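Local coordinates for angiopoietin-related protein 3 (Homo sapiens, PDB 6EUA), which raises plasma triglycerides by inhibiting lipoprotein lipase and, through its fibrinogen-like domain, mediates endothelial cell adhesion, at residues Arg99-Asp104 and Ser213-Ile218; Leu51-Ile56 and Glu79-Leu84; Glu64-Tyr69 and Phe148-His153. All coordinates share one frame; numbering follows the deposited sequence.

Interaction 1: Arg99-Asp104 and Ser213-Ile218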
# COMPACT_ATOMS: atom_id res chain seq x y z
N ARG A 99 12.65 -4.47 17.84
CA ARG A 99 13.69 -3.96 16.96
C ARG A 99 13.37 -2.52 16.60
O ARG A 99 12.24 -2.21 16.22
CB ARG A 99 13.84 -4.81 15.70
CG ARG A 99 14.79 -4.22 14.65
CD ARG A 99 15.08 -5.25 13.57
NE ARG A 99 15.79 -4.64 12.45
CZ ARG A 99 17.03 -4.95 12.11
NH1 ARG A 99 17.69 -5.86 12.81
NH2 ARG A 99 17.62 -4.34 11.09
N ILE A 100 14.35 -1.65 16.76
CA ILE A 100 14.22 -0.24 16.39
C ILE A 100 15.14 -0.01 15.21
O ILE A 100 16.34 -0.31 15.28
CB ILE A 100 14.53 0.69 17.56
CG1 ILE A 100 13.41 0.60 18.61
CG2 ILE A 100 14.74 2.13 17.08
CD1 ILE A 100 13.69 1.37 19.88
N GLU A 101 14.59 0.50 14.12
CA GLU A 101 15.34 0.80 12.91
C GLU A 101 15.28 2.30 12.70
O GLU A 101 14.19 2.88 12.62
CB GLU A 101 14.78 0.06 11.70
CG GLU A 101 15.13 -1.40 11.66
CD GLU A 101 14.86 -2.03 10.30
OE1 GLU A 101 14.20 -1.37 9.46
OE2 GLU A 101 15.30 -3.18 10.09
N LEU A 102 16.44 2.93 12.64
CA LEU A 102 16.55 4.35 12.39
C LEU A 102 17.30 4.55 11.09
O LEU A 102 18.23 3.80 10.77
CB LEU A 102 17.26 5.07 13.54
CG LEU A 102 16.84 4.71 14.98
CD1 LEU A 102 17.90 5.24 15.96
CD2 LEU A 102 15.48 5.29 15.30
N GLU A 103 16.89 5.55 10.33
CA GLU A 103 17.61 5.96 9.14
C GLU A 103 17.87 7.45 9.29
O GLU A 103 16.96 8.21 9.61
CB GLU A 103 16.81 5.64 7.87
CG GLU A 103 17.10 6.54 6.69
CD GLU A 103 16.31 6.15 5.45
OE1 GLU A 103 16.73 5.21 4.74
OE2 GLU A 103 15.26 6.77 5.19
N ASP A 104 19.13 7.86 9.12
CA ASP A 104 19.48 9.26 9.30
C ASP A 104 19.26 10.00 7.99
O ASP A 104 18.76 9.44 7.01
CB ASP A 104 20.90 9.39 9.83
CG ASP A 104 21.92 8.71 8.93
OD1 ASP A 104 22.05 9.13 7.76
OD2 ASP A 104 22.60 7.78 9.40
N SER A 213 13.72 8.81 9.60
CA SER A 213 12.63 7.85 9.52
C SER A 213 12.86 6.77 10.57
O SER A 213 14.00 6.44 10.89
CB SER A 213 12.50 7.26 8.11
OG SER A 213 13.64 6.51 7.75
N THR A 214 11.76 6.25 11.12
CA THR A 214 11.84 5.25 12.18
C THR A 214 10.91 4.08 11.87
O THR A 214 9.87 4.25 11.23
CB THR A 214 11.45 5.83 13.58
OG1 THR A 214 10.05 6.19 13.61
CG2 THR A 214 12.31 7.04 13.93
N LYS A 215 11.30 2.90 12.34
CA LYS A 215 10.42 1.75 12.44
C LYS A 215 10.59 1.14 13.82
O LYS A 215 11.72 1.04 14.32
CB LYS A 215 10.72 0.68 11.39
CG LYS A 215 10.26 0.98 9.97
CD LYS A 215 10.80 -0.08 9.02
CE LYS A 215 10.46 0.20 7.57
NZ LYS A 215 10.31 -1.05 6.78
N MET A 216 9.49 0.71 14.42
CA MET A 216 9.51 -0.13 15.61
C MET A 216 8.82 -1.44 15.28
O MET A 216 7.69 -1.43 14.78
CB MET A 216 8.84 0.58 16.79
CG MET A 216 9.40 2.00 17.01
SD MET A 216 8.72 2.82 18.48
CE MET A 216 9.33 1.71 19.74
N LEU A 217 9.50 -2.56 15.55
CA LEU A 217 9.06 -3.88 15.12
C LEU A 217 9.16 -4.88 16.26
O LEU A 217 10.16 -4.89 16.98
CB LEU A 217 9.90 -4.38 13.93
CG LEU A 217 9.79 -3.51 12.68
CD1 LEU A 217 11.15 -2.95 12.29
CD2 LEU A 217 9.16 -4.30 11.54
N ILE A 218 8.17 -5.77 16.38
CA ILE A 218 8.19 -6.78 17.44
C ILE A 218 7.95 -8.17 16.86
O ILE A 218 7.34 -8.34 15.80
CB ILE A 218 7.15 -6.50 18.55
CG1 ILE A 218 5.72 -6.73 18.04
CG2 ILE A 218 7.32 -5.08 19.10
CD1 ILE A 218 4.65 -6.43 19.10
O HOH W 1 13.80 3.24 9.77

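Interaction 2: Leu51-Ile56 and Glu79-Leu84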
# COMPACT_ATOMS: atom_id res chain seq x y z
N LEU A 51 5.06 -4.73 12.50
CA LEU A 51 5.45 -3.32 12.56
C LEU A 51 4.45 -2.56 13.43
O LEU A 51 3.26 -2.54 13.13
CB LEU A 51 5.48 -2.72 11.15
CG LEU A 51 5.90 -1.26 10.94
CD1 LEU A 51 7.32 -0.99 11.48
CD2 LEU A 51 5.85 -0.93 9.46
N ILE A 52 4.92 -1.94 14.52
CA ILE A 52 4.02 -1.23 15.42
C ILE A 52 4.14 0.29 15.30
O ILE A 52 3.23 1.00 15.78
CB ILE A 52 4.19 -1.67 16.88
CG1 ILE A 52 5.59 -1.33 17.40
CG2 ILE A 52 3.88 -3.17 17.02
CD1 ILE A 52 5.69 -1.30 18.92
N GLN A 53 5.19 0.82 14.68
CA GLN A 53 5.34 2.25 14.51
C GLN A 53 6.14 2.49 13.23
O GLN A 53 7.10 1.76 12.95
CB GLN A 53 6.04 2.91 15.71
CG GLN A 53 6.18 4.44 15.63
CD GLN A 53 7.55 4.92 15.16
OE1 GLN A 53 8.18 4.32 14.30
NE2 GLN A 53 7.99 6.05 15.71
N HIS A 54 5.78 3.53 12.49
CA HIS A 54 6.48 3.85 11.24
C HIS A 54 6.41 5.35 11.02
O HIS A 54 5.32 5.92 11.00
CB HIS A 54 5.87 3.12 10.04
CG HIS A 54 6.76 3.08 8.85
ND1 HIS A 54 8.06 3.53 8.88
CD2 HIS A 54 6.54 2.65 7.58
CE1 HIS A 54 8.61 3.37 7.68
NE2 HIS A 54 7.71 2.84 6.88
N ARG A 55 7.57 5.98 10.84
CA ARG A 55 7.62 7.40 10.54
C ARG A 55 8.56 7.61 9.37
O ARG A 55 9.59 6.95 9.28
CB ARG A 55 8.07 8.20 11.76
CG ARG A 55 7.00 8.33 12.84
CD ARG A 55 7.55 9.30 13.86
NE ARG A 55 7.03 10.64 13.67
CZ ARG A 55 7.07 11.58 14.61
NH1 ARG A 55 7.66 11.34 15.78
NH2 ARG A 55 6.57 12.77 14.36
N ILE A 56 8.19 8.52 8.46
CA ILE A 56 8.84 8.64 7.16
C ILE A 56 9.29 10.08 6.95
O ILE A 56 10.48 10.34 6.75
CB ILE A 56 7.90 8.21 6.02
CG1 ILE A 56 7.66 6.71 6.05
CG2 ILE A 56 8.45 8.64 4.69
CD1 ILE A 56 6.43 6.30 5.24
N GLU A 79 2.75 6.47 7.63
CA GLU A 79 3.12 6.73 9.01
C GLU A 79 1.96 6.39 9.93
O GLU A 79 0.83 6.81 9.68
CB GLU A 79 3.54 8.18 9.20
CG GLU A 79 4.60 8.68 8.24
CD GLU A 79 5.08 10.08 8.65
OE1 GLU A 79 4.21 10.97 8.81
OE2 GLU A 79 6.29 10.26 8.87
N PHE A 80 2.24 5.63 10.99
CA PHE A 80 1.17 5.17 11.87
C PHE A 80 1.75 4.76 13.22
O PHE A 80 2.96 4.54 13.37
CB PHE A 80 0.41 3.97 11.26
CG PHE A 80 1.16 2.68 11.37
CD1 PHE A 80 2.04 2.30 10.38
CD2 PHE A 80 1.00 1.86 12.49
CE1 PHE A 80 2.75 1.11 10.49
CE2 PHE A 80 1.70 0.68 12.61
CZ PHE A 80 2.59 0.30 11.60
N TRP A 81 0.84 4.61 14.17
CA TRP A 81 1.10 4.02 15.48
C TRP A 81 0.03 2.97 15.72
O TRP A 81 -1.17 3.28 15.63
CB TRP A 81 1.04 5.09 16.57
CG TRP A 81 1.04 4.51 17.95
CD1 TRP A 81 -0.04 4.32 18.76
CD2 TRP A 81 2.18 4.05 18.67
NE1 TRP A 81 0.37 3.77 19.95
CE2 TRP A 81 1.73 3.60 19.93
CE3 TRP A 81 3.55 3.97 18.38
CZ2 TRP A 81 2.59 3.10 20.89
CZ3 TRP A 81 4.40 3.46 19.34
CH2 TRP A 81 3.91 3.02 20.58
N LEU A 82 0.44 1.73 15.98
CA LEU A 82 -0.53 0.64 15.94
C LEU A 82 -1.61 0.79 17.02
O LEU A 82 -2.79 0.49 16.78
CB LEU A 82 0.18 -0.70 16.07
CG LEU A 82 -0.79 -1.89 16.02
CD1 LEU A 82 -1.55 -1.95 14.69
CD2 LEU A 82 -0.02 -3.19 16.26
N GLY A 83 -1.23 1.27 18.20
CA GLY A 83 -2.21 1.36 19.32
C GLY A 83 -1.73 0.48 20.46
O GLY A 83 -1.42 -0.70 20.28
N LEU A 84 -1.64 1.08 21.65
CA LEU A 84 -1.13 0.35 22.82
C LEU A 84 -2.01 -0.86 23.14
O LEU A 84 -1.50 -1.95 23.45
CB LEU A 84 -1.02 1.28 24.03
CG LEU A 84 0.14 2.27 23.93
CD1 LEU A 84 0.07 3.39 24.99
CD2 LEU A 84 1.47 1.52 24.03
O HOH W 2 5.37 11.62 11.36

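Interaction 3: Glu64-Tyr69 and Phe148-His153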
# COMPACT_ATOMS: atom_id res chain seq x y z
N GLU A 64 -0.54 13.09 19.71
CA GLU A 64 -1.92 12.64 19.79
C GLU A 64 -2.34 12.41 21.24
O GLU A 64 -1.52 12.37 22.17
CB GLU A 64 -2.11 11.36 18.97
CG GLU A 64 -2.40 11.61 17.50
CD GLU A 64 -3.81 12.14 17.27
OE1 GLU A 64 -4.10 12.55 16.12
OE2 GLU A 64 -4.64 12.16 18.22
N THR A 65 -3.64 12.24 21.41
CA THR A 65 -4.25 12.03 22.72
C THR A 65 -3.91 10.65 23.24
O THR A 65 -3.50 9.74 22.49
CB THR A 65 -5.76 12.17 22.64
OG1 THR A 65 -6.24 11.50 21.46
CG2 THR A 65 -6.16 13.63 22.58
N TRP A 66 -4.15 10.48 24.54
CA TRP A 66 -4.05 9.16 25.17
C TRP A 66 -4.96 8.15 24.47
O TRP A 66 -4.54 7.03 24.17
CB TRP A 66 -4.39 9.27 26.66
CG TRP A 66 -4.35 7.95 27.38
CD1 TRP A 66 -5.40 7.16 27.70
CD2 TRP A 66 -3.18 7.29 27.88
NE1 TRP A 66 -4.97 6.03 28.36
CE2 TRP A 66 -3.61 6.09 28.49
CE3 TRP A 66 -1.81 7.58 27.88
CZ2 TRP A 66 -2.72 5.19 29.08
CZ3 TRP A 66 -0.93 6.69 28.47
CH2 TRP A 66 -1.39 5.51 29.06
N GLU A 67 -6.22 8.53 24.20
CA GLU A 67 -7.12 7.57 23.57
C GLU A 67 -6.56 7.10 22.23
O GLU A 67 -6.54 5.90 21.94
CB GLU A 67 -8.51 8.16 23.40
CG GLU A 67 -9.28 8.37 24.71
CD GLU A 67 -9.55 7.07 25.47
OE1 GLU A 67 -8.96 6.87 26.55
OE2 GLU A 67 -10.37 6.27 24.97
N ASN A 68 -6.07 8.03 21.42
CA ASN A 68 -5.54 7.67 20.12
C ASN A 68 -4.24 6.88 20.22
O ASN A 68 -4.02 5.95 19.42
CB ASN A 68 -5.39 8.93 19.27
CG ASN A 68 -6.72 9.36 18.66
OD1 ASN A 68 -7.66 8.57 18.58
ND2 ASN A 68 -6.82 10.63 18.28
N TYR A 69 -3.37 7.19 21.20
CA TYR A 69 -2.21 6.33 21.38
C TYR A 69 -2.62 4.95 21.87
O TYR A 69 -1.93 3.96 21.58
CB TYR A 69 -1.19 6.98 22.32
CG TYR A 69 -0.10 7.74 21.58
CD1 TYR A 69 -0.14 9.13 21.48
CD2 TYR A 69 0.95 7.07 20.94
CE1 TYR A 69 0.83 9.84 20.78
CE2 TYR A 69 1.94 7.77 20.24
CZ TYR A 69 1.87 9.15 20.16
OH TYR A 69 2.84 9.87 19.48
N PHE A 148 4.30 4.97 29.99
CA PHE A 148 3.85 5.72 28.83
C PHE A 148 3.06 6.95 29.24
O PHE A 148 2.25 6.91 30.17
CB PHE A 148 2.98 4.84 27.93
CG PHE A 148 2.98 5.26 26.49
CD1 PHE A 148 3.97 4.79 25.62
CD2 PHE A 148 1.98 6.09 26.00
CE1 PHE A 148 3.96 5.15 24.28
CE2 PHE A 148 1.98 6.46 24.65
CZ PHE A 148 2.96 5.98 23.79
N SER A 149 3.29 8.05 28.52
CA SER A 149 2.58 9.29 28.77
C SER A 149 2.30 10.00 27.45
O SER A 149 3.08 9.90 26.51
CB SER A 149 3.38 10.21 29.70
OG SER A 149 3.46 9.64 31.00
N THR A 150 1.18 10.74 27.42
CA THR A 150 0.81 11.59 26.30
C THR A 150 0.63 13.03 26.80
O THR A 150 0.75 13.31 27.99
CB THR A 150 -0.46 11.08 25.62
OG1 THR A 150 -1.51 10.96 26.59
CG2 THR A 150 -0.21 9.72 24.97
N TRP A 151 0.34 13.96 25.87
CA TRP A 151 0.23 15.37 26.26
C TRP A 151 -0.93 15.60 27.20
O TRP A 151 -0.89 16.53 28.02
CB TRP A 151 0.11 16.27 25.02
CG TRP A 151 -1.23 16.22 24.32
CD1 TRP A 151 -1.55 15.47 23.22
CD2 TRP A 151 -2.42 16.98 24.63
NE1 TRP A 151 -2.85 15.69 22.84
CE2 TRP A 151 -3.41 16.61 23.70
CE3 TRP A 151 -2.74 17.91 25.62
CZ2 TRP A 151 -4.69 17.15 23.71
CZ3 TRP A 151 -4.02 18.44 25.64
CH2 TRP A 151 -4.99 18.05 24.69
N ASP A 152 -1.97 14.77 27.11
CA ASP A 152 -3.14 14.89 27.97
C ASP A 152 -3.19 13.79 29.03
O ASP A 152 -4.22 13.62 29.68
CB ASP A 152 -4.42 14.87 27.13
CG ASP A 152 -4.67 13.53 26.42
OD1 ASP A 152 -3.74 12.69 26.28
OD2 ASP A 152 -5.81 13.33 25.96
N HIS A 153 -2.10 13.05 29.22
CA HIS A 153 -2.10 11.92 30.13
C HIS A 153 -0.67 11.74 30.63
O HIS A 153 0.08 10.86 30.19
CB HIS A 153 -2.64 10.66 29.46
CG HIS A 153 -3.06 9.59 30.41
ND1 HIS A 153 -2.15 8.76 31.03
CD2 HIS A 153 -4.28 9.18 30.83
CE1 HIS A 153 -2.79 7.89 31.79
NE2 HIS A 153 -4.09 8.13 31.69
O HOH W 3 0.99 13.17 22.90
O HOH W 4 -7.24 10.84 25.67

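Interaction 1: Arg99-Asp104 and Ser213-Ile218
Segments 99-104 and 213-218, of neighbouring strands, run antiparallel in the domain's large sheet, their axes 4.8 Å apart at 167°. Three hydrogen-bonded pairs, Arg99 with Leu217, Glu101 with Lys215 and Glu103 with Ser213, hold the ladder. Its bonds are shorter at the Leu217 end, Arg99 N to Leu217 O 2.7 Å, than at the other, Ser213 N to Glu103 O 3.3 Å. In the fibrinogen C-terminal fold this pairing puts strand 213-220, close to the chain's end, between strands 47-55 and 96-104. Ile100, Leu102, Thr214 and Met216 share the largely apolar face; Leu102 CD2 meets Thr214 CG2 at 3.9 Å, while the Thr214 hydroxyl bonds to Gln53. The other face is mostly polar, with Leu217 its buried apolar member. Ser213 OG donates to Glu103 OE2 at 3.0 Å, arriving from above the carboxylate plane. Glu101 and Lys215 lie side by side, Glu101 OE1 3.7 Å from Lys215 CD; the ammonium pairs with Asp42. Extended from CG to NE, Arg99 grips Glu101 side-on: its NE and NH2 both donate to Glu101 OE2, each at 2.8 Å, on the anti side but somewhat out of the carboxylate plane, by bent bonds.

Interaction 2: Leu51-Ile56 and Glu79-Leu84
Phe80 lies against strand 51-55 with its ring against Leu51 and His54, while Trp81, on the other face of the same short strand 80-81, crosses Gln53. The pairing is antiparallel: Gln53 and Trp81 form a non-hydrogen-bonded pair, and His54 and Phe80 a hydrogen-bonded one. A classic beta bulge interrupts strand 47-55 here, since Ile52 and Gln53 both face Met216 on strand 213-220, another of its neighbours. The Phe80 ring is placed by chi1 of 77°, which sets CG between the backbone N and the carbonyl carbon and carries the ring across to the partner strand. Its CZ then touches Leu51 CG at 3.7 Å; Leu51 O sits at the ring edge near its plane, and His54 N lies over one face. The His54 methylene packs on the same ring, His54 CB against Phe80 CE1, whereas the His54 imidazole turns to the Thr214 carbonyl through ND1. Gln53 and Trp81 cross at about a right angle, their amide and indole planes 80° apart, with Gln53 CB 3.8 Å from Trp81 CE3. The indole NE1 bonds to Tyr69 O. Further along, Leu82 N donates to Ile52 O at 2.9 Å, and Leu82 CD2 meets Ile52 CG2. At the opposite end Glu79 reaches to the loop that follows strand 47-55. Its OE2 takes the backbone N-H groups of Asp57 and Gly58, and its OE1 that of Gln60, so the carboxylate gathers a turn around itself. The Ile56 N-H, a third donor to OE2, meets the anti lone pair of Glu79 OE2 at 2.6 Å, almost straight at 172°.

Interaction 3: Glu64-Tyr69 and Phe148-His153
One face of the Trp66 indole carries the imidazole of His153 in a face-to-face stack, the six-membered ring of the indole and the His153 ring having centroids 3.7 Å apart and planes at 14°. At the indole edge lie Thr150 OG1 and Phe148 O, near its plane, and Trp66 CZ3 in turn meets the edge of the Phe148 ring. The motif is a helix N-terminus docked on a type I beta turn: Thr65 is the N-cap of helix 66-71, with a weak capping bond from Asn68 N to its OG1, and the turn spans Thr150 to His153. Trp66 CG stands anti to the backbone N (chi1 179°), which lays the indole flat against the His153 ring. Tyr69, buried, is the second aromatic contact of the helix: its ring is oblique to that of Phe148, planes at 57°, with Tyr69 CD2 3.7 Å from Phe148 CZ, and its CD1 touches the Thr150 methyl CG2 at 3.5 Å; the phenol bonds to Phe62 O. Trp66 and His153 also touch Asn124, and Trp151 touches Asn63, both N-glycosylation sites that carry no glycan in this structure. Waters bridge Glu64 O to Trp151 N and Glu67 N to Asp152 OD2. The carboxylate of Asp152 ties turn to helix: OD1 accepts the Thr150 hydroxyl, 2.8 Å from OG1, and Trp66 N meets the syn lone pair of Asp152 OD1, also at 2.8 Å.

In the fold
Interactions 1 and 2 hold the same antiparallel sheet, with strands 213-220 and 47-55 side by side; Met216 O and Ile52 N, 2.8 Å apart, probably hydrogen-bond from one to the other. Interaction 2 is the most buried of the three and combines backbone pairing with aromatic and aliphatic packing, whereas interaction 1 relies on a regular ladder with one largely apolar face and one mostly polar and charged. Interaction 3, on the opposite side of the chain's centre from interaction 1 and about 8 Å from it at the nearest atoms, is more peripheral and joins a helix start to a turn by ring stacking, a carboxylate and waters. Leu84 connects it to interaction 2, its N probably bonding to Tyr69 O and its side chain packing on Phe148.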